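Local coordinates for NreA protein (Staphylococcus carnosus subsp. carnosus TM300, PDB 4IUH), which binds nitrate in the cytosol through a GAF domain and serves as the nitrate receptor of the staphylococcal nitrate regulation system, at residues 41-46 with 131-136; 62-67 with 111-116; 115-120 with 135-140. All coordinates share one frame; numbering follows the deposited sequence.

Contacts 1 and 3 build the middle of the GAF-domain sheet: strand 128-138 pairs with strand 40-47 in contact 1 and with strand 115-125 in contact 3, sharing Leu-135 and Gly-136, their centres about 13 Å apart. Contact 2 lies where helix 108-112 leads into strand 115-125, its centre about 10 Å from that of contact 3 and 13 Å from that of contact 1, and shares Leu-115 and Thr-116 with contact 3. A salt bridge from Glu-113 OE2 to Arg-138 NH1 (2.7 Å) ties contact 2 to contact 3, while Leu-134 CD2 meets Leu-115 CD1 at 4.0 Å, bringing in contact 1. Contact 1 is closest to the chain centre, about 3 Å away.

Contact 1 (41-46 with 131-136); sequences AAIALP and GALLLG
Ile-43 and Leu-133 meet on one face of the sheet, where Leu-133 CD1 comes within 4.1 Å of Ile-43 CG1. Leu-133 holds its CG anti to the backbone N (chi1 171°), and the turn at chi2 brings CD1 back toward the opposite strand, within 3.5 Å of Ala-42 O. On this same face Ala-41 CB touches Leu-135 CD2 at 3.9 Å; Leu-29 of helix 25-36 covers Ala-41, Ile-43 and Leu-133. The other face carries Ala-42, Ala-44, Ala-132 and Leu-134. Here Ala-44 CB and Ala-132 CB lie 4.2 Å apart, and Trp-57 of strand 54-61 packs on Ala-42, Ala-44 and Leu-134.

The strands are antiparallel, their axes at 169°; in the GAF sheet 128-138 is the middle strand of five and 40-47 lies next to it, between 128-138 and 54-61. Ala-42 with Leu-134 and Ala-44 with Ala-132 are the hydrogen-bonded pairs, each closed by two backbone bonds. Ala-42 O accepts from Leu-134 N at 2.9 Å with an almost straight N-H...O angle of 176°, whereas the return bond from Ala-42 N to Leu-134 O is more bent. The non-hydrogen-bonded pairs Ala-41/Leu-135 and Ile-43/Leu-133 add CA-H...O contacts to two of these carbonyls: Ala-41 CA lies 3.1 Å from Leu-134 O, and Ile-43 CA lies 3.4 Å from Ala-132 O.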
# COMPACT_ATOMS: atom_id res chain seq x y z
N ALA A 41 4.68 1.45 -6.28
CA ALA A 41 4.74 0.95 -4.91
C ALA A 41 4.75 2.12 -3.93
O ALA A 41 5.28 3.20 -4.23
CB ALA A 41 5.97 0.08 -4.72
N ALA A 42 4.17 1.91 -2.75
CA ALA A 42 4.16 2.95 -1.73
C ALA A 42 4.04 2.37 -0.33
O ALA A 42 3.52 1.27 -0.14
CB ALA A 42 3.03 3.94 -1.99
N ILE A 43 4.55 3.12 0.65
CA ILE A 43 4.44 2.73 2.05
C ILE A 43 3.63 3.76 2.82
O ILE A 43 3.92 4.96 2.78
CB ILE A 43 5.82 2.56 2.72
CG1 ILE A 43 6.66 1.51 2.00
CG2 ILE A 43 5.66 2.16 4.18
CD1 ILE A 43 8.09 1.40 2.51
N ALA A 44 2.59 3.28 3.49
CA ALA A 44 1.77 4.10 4.36
C ALA A 44 2.20 3.88 5.80
O ALA A 44 2.25 2.74 6.26
CB ALA A 44 0.31 3.74 4.19
N LEU A 45 2.50 4.96 6.51
CA LEU A 45 2.98 4.85 7.89
C LEU A 45 2.30 5.87 8.80
O LEU A 45 1.87 6.93 8.35
CB LEU A 45 4.50 5.03 7.94
CG LEU A 45 5.34 3.88 7.35
CD1 LEU A 45 6.79 4.30 7.15
CD2 LEU A 45 5.27 2.65 8.25
N PRO A 46 2.17 5.52 10.09
CA PRO A 46 1.57 6.43 11.07
C PRO A 46 2.47 7.64 11.38
O PRO A 46 3.69 7.52 11.38
CB PRO A 46 1.40 5.55 12.31
CG PRO A 46 2.42 4.47 12.15
CD PRO A 46 2.49 4.21 10.68
N GLY A 131 1.42 -0.39 9.50
CA GLY A 131 1.34 0.37 8.27
C GLY A 131 0.86 -0.49 7.13
O GLY A 131 0.27 -1.54 7.34
N ALA A 132 1.11 -0.04 5.90
CA ALA A 132 0.69 -0.80 4.74
C ALA A 132 1.67 -0.64 3.59
O ALA A 132 2.22 0.44 3.36
CB ALA A 132 -0.71 -0.38 4.31
N LEU A 133 1.90 -1.73 2.87
CA LEU A 133 2.64 -1.67 1.63
C LEU A 133 1.65 -1.82 0.49
O LEU A 133 0.82 -2.74 0.50
CB LEU A 133 3.70 -2.78 1.56
CG LEU A 133 4.38 -2.94 0.21
CD1 LEU A 133 5.26 -1.73 -0.11
CD2 LEU A 133 5.18 -4.24 0.12
N LEU A 134 1.71 -0.91 -0.47
CA LEU A 134 0.85 -0.98 -1.65
C LEU A 134 1.67 -1.29 -2.89
O LEU A 134 2.63 -0.60 -3.20
CB LEU A 134 0.09 0.35 -1.83
CG LEU A 134 -0.75 0.51 -3.10
CD1 LEU A 134 -1.77 -0.60 -3.19
CD2 LEU A 134 -1.45 1.88 -3.11
N LEU A 135 1.30 -2.35 -3.60
CA LEU A 135 1.94 -2.70 -4.86
C LEU A 135 0.89 -2.59 -5.95
O LEU A 135 -0.16 -3.23 -5.86
CB LEU A 135 2.51 -4.13 -4.78
CG LEU A 135 3.44 -4.38 -3.58
CD1 LEU A 135 3.87 -5.83 -3.47
CD2 LEU A 135 4.67 -3.49 -3.66
N GLY A 136 1.13 -1.76 -6.96
CA GLY A 136 0.11 -1.47 -7.95
C GLY A 136 0.55 -1.55 -9.40
O GLY A 136 1.75 -1.41 -9.72

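Contact 2 (62-67 with 111-116); sequences GNINYR and LSEALT
The amide of Asn-65 reaches Ser-112 O close to its own plane: ND2 donates to that oxygen at 3.1 Å, with an N-H...O angle of 162°. Over one face of the Arg-67 guanidinium sits the same ND2, displaced toward the rim, while Arg-67 CB rests 4.0 Å from Ser-112 CB. The Glu-113 carboxylate is turned 40° from the Asn-65 amide, and the two side chains run antiparallel alongside each other. Glu-113 OE2 takes the Ile-64 N-H on the syn lone pair at 2.8 Å and is also salt-bridged to Arg-138, so a backbone donor and a cation grip one oxygen. Ile-64 CG1, set between its backbone N and carbonyl carbon (chi1 55°), lies beside OE2 at 3.4 Å, and CD1 runs on toward Ala-114 CB.

A water joins the polar ends, donating to Asn-65 OD1 and to Glu-113 OE1 (2.7 Å) and accepting from Ser-112 OG. Asn-65 OD1 also accepts from Arg-67 N at 3.0 Å on a lone pair, forming an Asx turn, and Asn-63 ND2 donates to Asn-65 O; these two bonds within the loop probably help to hold its shape. Across from it, helix 108-112 ends in a Schellman motif with Ala-114 at the C-prime position. The contact thus joins the loop after strand 54-61 to the turn between helix 108-112 and strand 115-125, with Phe-40 of strand 40-47 packing on Asn-63, Glu-113 and Leu-115.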
# COMPACT_ATOMS: atom_id res chain seq x y z
N GLY A 62 7.84 4.93 -8.36
CA GLY A 62 7.19 4.82 -9.65
C GLY A 62 5.93 5.66 -9.74
O GLY A 62 5.07 5.43 -10.60
N ASN A 63 5.80 6.62 -8.83
CA ASN A 63 4.67 7.54 -8.84
C ASN A 63 4.65 8.36 -10.12
O ASN A 63 5.70 8.71 -10.65
CB ASN A 63 4.74 8.48 -7.62
CG ASN A 63 6.10 9.13 -7.47
OD1 ASN A 63 7.10 8.46 -7.23
ND2 ASN A 63 6.15 10.46 -7.60
N ILE A 64 3.46 8.64 -10.64
CA ILE A 64 3.35 9.44 -11.86
C ILE A 64 3.17 10.93 -11.57
O ILE A 64 3.38 11.77 -12.44
CB ILE A 64 2.26 8.92 -12.82
CG1 ILE A 64 0.91 8.84 -12.10
CG2 ILE A 64 2.66 7.57 -13.39
CD1 ILE A 64 -0.26 8.53 -13.03
N ASN A 65 2.77 11.25 -10.34
CA ASN A 65 2.75 12.62 -9.86
C ASN A 65 3.00 12.66 -8.36
O ASN A 65 3.37 11.65 -7.76
CB ASN A 65 1.44 13.32 -10.20
CG ASN A 65 0.23 12.53 -9.76
OD1 ASN A 65 -0.09 12.49 -8.57
ND2 ASN A 65 -0.44 11.88 -10.71
N TYR A 66 2.79 13.82 -7.74
CA TYR A 66 3.05 13.96 -6.31
C TYR A 66 1.79 14.18 -5.47
O TYR A 66 1.87 14.64 -4.33
CB TYR A 66 4.06 15.08 -6.05
CG TYR A 66 5.45 14.78 -6.57
CD1 TYR A 66 6.26 13.84 -5.94
CD2 TYR A 66 5.97 15.44 -7.68
CE1 TYR A 66 7.53 13.56 -6.41
CE2 TYR A 66 7.24 15.17 -8.15
CZ TYR A 66 8.02 14.23 -7.51
OH TYR A 66 9.29 13.95 -7.97
N ARG A 67 0.62 13.85 -6.03
CA ARG A 67 -0.63 14.05 -5.31
C ARG A 67 -0.78 13.15 -4.09
O ARG A 67 -1.50 13.49 -3.15
CB ARG A 67 -1.84 13.89 -6.25
CG ARG A 67 -2.06 15.09 -7.17
CD ARG A 67 -3.51 15.21 -7.61
NE ARG A 67 -3.91 14.11 -8.48
CZ ARG A 67 -3.83 14.13 -9.80
NH1 ARG A 67 -3.35 15.21 -10.42
NH2 ARG A 67 -4.22 13.08 -10.52
N LEU A 111 -6.95 6.58 -7.39
CA LEU A 111 -7.32 7.52 -8.44
C LEU A 111 -6.15 8.42 -8.85
O LEU A 111 -5.92 8.66 -10.03
CB LEU A 111 -8.51 8.37 -8.00
CG LEU A 111 -9.82 7.61 -7.80
CD1 LEU A 111 -10.94 8.52 -7.30
CD2 LEU A 111 -10.25 6.91 -9.08
N SER A 112 -5.40 8.92 -7.86
CA SER A 112 -4.28 9.81 -8.14
C SER A 112 -3.16 9.12 -8.94
O SER A 112 -2.49 9.75 -9.74
CB SER A 112 -3.71 10.41 -6.84
OG SER A 112 -3.00 9.44 -6.09
N GLU A 113 -2.97 7.82 -8.72
CA GLU A 113 -1.93 7.10 -9.45
C GLU A 113 -2.46 6.23 -10.59
O GLU A 113 -1.70 5.49 -11.21
CB GLU A 113 -1.06 6.27 -8.50
CG GLU A 113 -0.14 7.10 -7.61
CD GLU A 113 1.01 7.72 -8.38
OE1 GLU A 113 1.38 8.88 -8.09
OE2 GLU A 113 1.55 7.04 -9.29
N ALA A 114 -3.77 6.31 -10.85
CA ALA A 114 -4.40 5.59 -11.97
C ALA A 114 -4.13 4.09 -11.95
O ALA A 114 -3.79 3.49 -12.97
CB ALA A 114 -3.96 6.19 -13.30
N LEU A 115 -4.27 3.48 -10.77
CA LEU A 115 -3.99 2.06 -10.61
C LEU A 115 -5.12 1.22 -11.19
O LEU A 115 -6.29 1.52 -10.97
CB LEU A 115 -3.77 1.72 -9.13
CG LEU A 115 -2.64 2.49 -8.43
CD1 LEU A 115 -2.40 1.95 -7.02
CD2 LEU A 115 -1.36 2.46 -9.25
N THR A 116 -4.76 0.18 -11.92
CA THR A 116 -5.74 -0.71 -12.53
C THR A 116 -5.75 -2.07 -11.85
O THR A 116 -6.66 -2.86 -12.03
CB THR A 116 -5.47 -0.88 -14.04
OG1 THR A 116 -4.15 -1.39 -14.24
CG2 THR A 116 -5.59 0.47 -14.75
O HOH W 1 -0.34 10.41 -6.62

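Contact 3 (115-120 with 135-140); sequences LTAMVA and LGQREG
Thr-116 directs its side chain into the turn at Glu-139 and Gly-140, where CB lies 3.7 Å from Gly-140 N. From there OG1, held between the backbone N and the carbonyl carbon (chi1 58°), accepts a hydrogen bond from Gly-140 N at 3.1 Å. The methyl CG2 approaches the same turn, 3.4 Å from Glu-139 N. The backbone N of Thr-116 donates to Gln-137 O at 2.8 Å, the donor tilted 28° from the carbonyl plane.

Farther along, Ala-117 O receives Gln-137 N at 2.7 Å, and Val-119 and Leu-135 exchange two nearly straight backbone bonds. Leu-115 CD2 lies over one face of the Arg-138 guanidinium, near its rim, 4.2 Å from NH1. That arginine is held by Glu-113, and Gln-137 OE1 accepts from Asp-39 N. Gly-136 CA lies 4.3 Å from Leu-115 CD1, which occupies the side where a CB would point.

Thr-116 and Ala-117 both stand opposite Gln-137, which defines a classic beta bulge in the hairpin of strands 115-125 and 128-138 of the GAF sheet.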
# COMPACT_ATOMS: atom_id res chain seq x y z
N LEU A 115 -4.27 3.48 -10.77
CA LEU A 115 -3.99 2.06 -10.61
C LEU A 115 -5.12 1.22 -11.19
O LEU A 115 -6.29 1.52 -10.97
CB LEU A 115 -3.77 1.72 -9.13
CG LEU A 115 -2.64 2.49 -8.43
CD1 LEU A 115 -2.40 1.95 -7.02
CD2 LEU A 115 -1.36 2.46 -9.25
N THR A 116 -4.76 0.18 -11.92
CA THR A 116 -5.74 -0.71 -12.53
C THR A 116 -5.75 -2.07 -11.85
O THR A 116 -6.66 -2.86 -12.03
CB THR A 116 -5.47 -0.88 -14.04
OG1 THR A 116 -4.15 -1.39 -14.24
CG2 THR A 116 -5.59 0.47 -14.75
N ALA A 117 -4.73 -2.33 -11.04
CA ALA A 117 -4.64 -3.55 -10.25
C ALA A 117 -3.74 -3.29 -9.05
O ALA A 117 -2.79 -2.51 -9.16
CB ALA A 117 -4.08 -4.70 -11.09
N MET A 118 -4.01 -3.92 -7.91
CA MET A 118 -3.20 -3.69 -6.72
C MET A 118 -3.24 -4.79 -5.65
O MET A 118 -4.20 -5.55 -5.54
CB MET A 118 -3.55 -2.34 -6.08
CG MET A 118 -4.86 -2.37 -5.32
SD MET A 118 -5.60 -0.74 -5.14
CE MET A 118 -7.11 -1.15 -4.26
N VAL A 119 -2.17 -4.84 -4.87
CA VAL A 119 -2.10 -5.64 -3.65
C VAL A 119 -1.67 -4.72 -2.52
O VAL A 119 -0.68 -4.00 -2.63
CB VAL A 119 -1.07 -6.79 -3.76
CG1 VAL A 119 -1.03 -7.59 -2.47
CG2 VAL A 119 -1.37 -7.69 -4.94
N ALA A 120 -2.43 -4.74 -1.43
CA ALA A 120 -2.10 -3.94 -0.26
C ALA A 120 -1.80 -4.89 0.88
O ALA A 120 -2.62 -5.74 1.20
CB ALA A 120 -3.26 -3.02 0.09
N LEU A 135 1.30 -2.35 -3.60
CA LEU A 135 1.94 -2.70 -4.86
C LEU A 135 0.89 -2.59 -5.95
O LEU A 135 -0.16 -3.23 -5.86
CB LEU A 135 2.51 -4.13 -4.78
CG LEU A 135 3.44 -4.38 -3.58
CD1 LEU A 135 3.87 -5.83 -3.47
CD2 LEU A 135 4.67 -3.49 -3.66
N GLY A 136 1.13 -1.76 -6.96
CA GLY A 136 0.11 -1.47 -7.95
C GLY A 136 0.55 -1.55 -9.40
O GLY A 136 1.75 -1.41 -9.72
N GLN A 137 -0.41 -1.80 -10.28
CA GLN A 137 -0.18 -1.81 -11.73
C GLN A 137 -1.01 -0.73 -12.41
O GLN A 137 -2.00 -0.26 -11.85
CB GLN A 137 -0.55 -3.17 -12.34
CG GLN A 137 0.21 -4.38 -11.80
CD GLN A 137 1.64 -4.46 -12.33
OE1 GLN A 137 2.38 -3.49 -12.30
NE2 GLN A 137 2.02 -5.64 -12.82
N ARG A 138 -0.60 -0.34 -13.61
CA ARG A 138 -1.39 0.58 -14.41
C ARG A 138 -1.72 -0.04 -15.77
O ARG A 138 -1.18 -1.09 -16.13
CB ARG A 138 -0.65 1.90 -14.61
CG ARG A 138 -0.30 2.62 -13.31
CD ARG A 138 0.45 3.92 -13.58
NE ARG A 138 1.60 4.05 -12.68
CZ ARG A 138 1.62 4.82 -11.60
NH1 ARG A 138 0.55 5.55 -11.31
NH2 ARG A 138 2.70 4.89 -10.84
N GLU A 139 -2.63 0.60 -16.49
CA GLU A 139 -2.88 0.29 -17.89
C GLU A 139 -3.19 -1.17 -18.18
O GLU A 139 -2.73 -1.72 -19.18
CB GLU A 139 -1.71 0.76 -18.75
CG GLU A 139 -1.48 2.25 -18.67
CD GLU A 139 -0.43 2.72 -19.64
OE1 GLU A 139 -0.66 3.77 -20.28
OE2 GLU A 139 0.61 2.04 -19.78
N GLY A 140 -3.97 -1.79 -17.30
CA GLY A 140 -4.46 -3.13 -17.55
C GLY A 140 -3.49 -4.26 -17.29
O GLY A 140 -3.86 -5.42 -17.44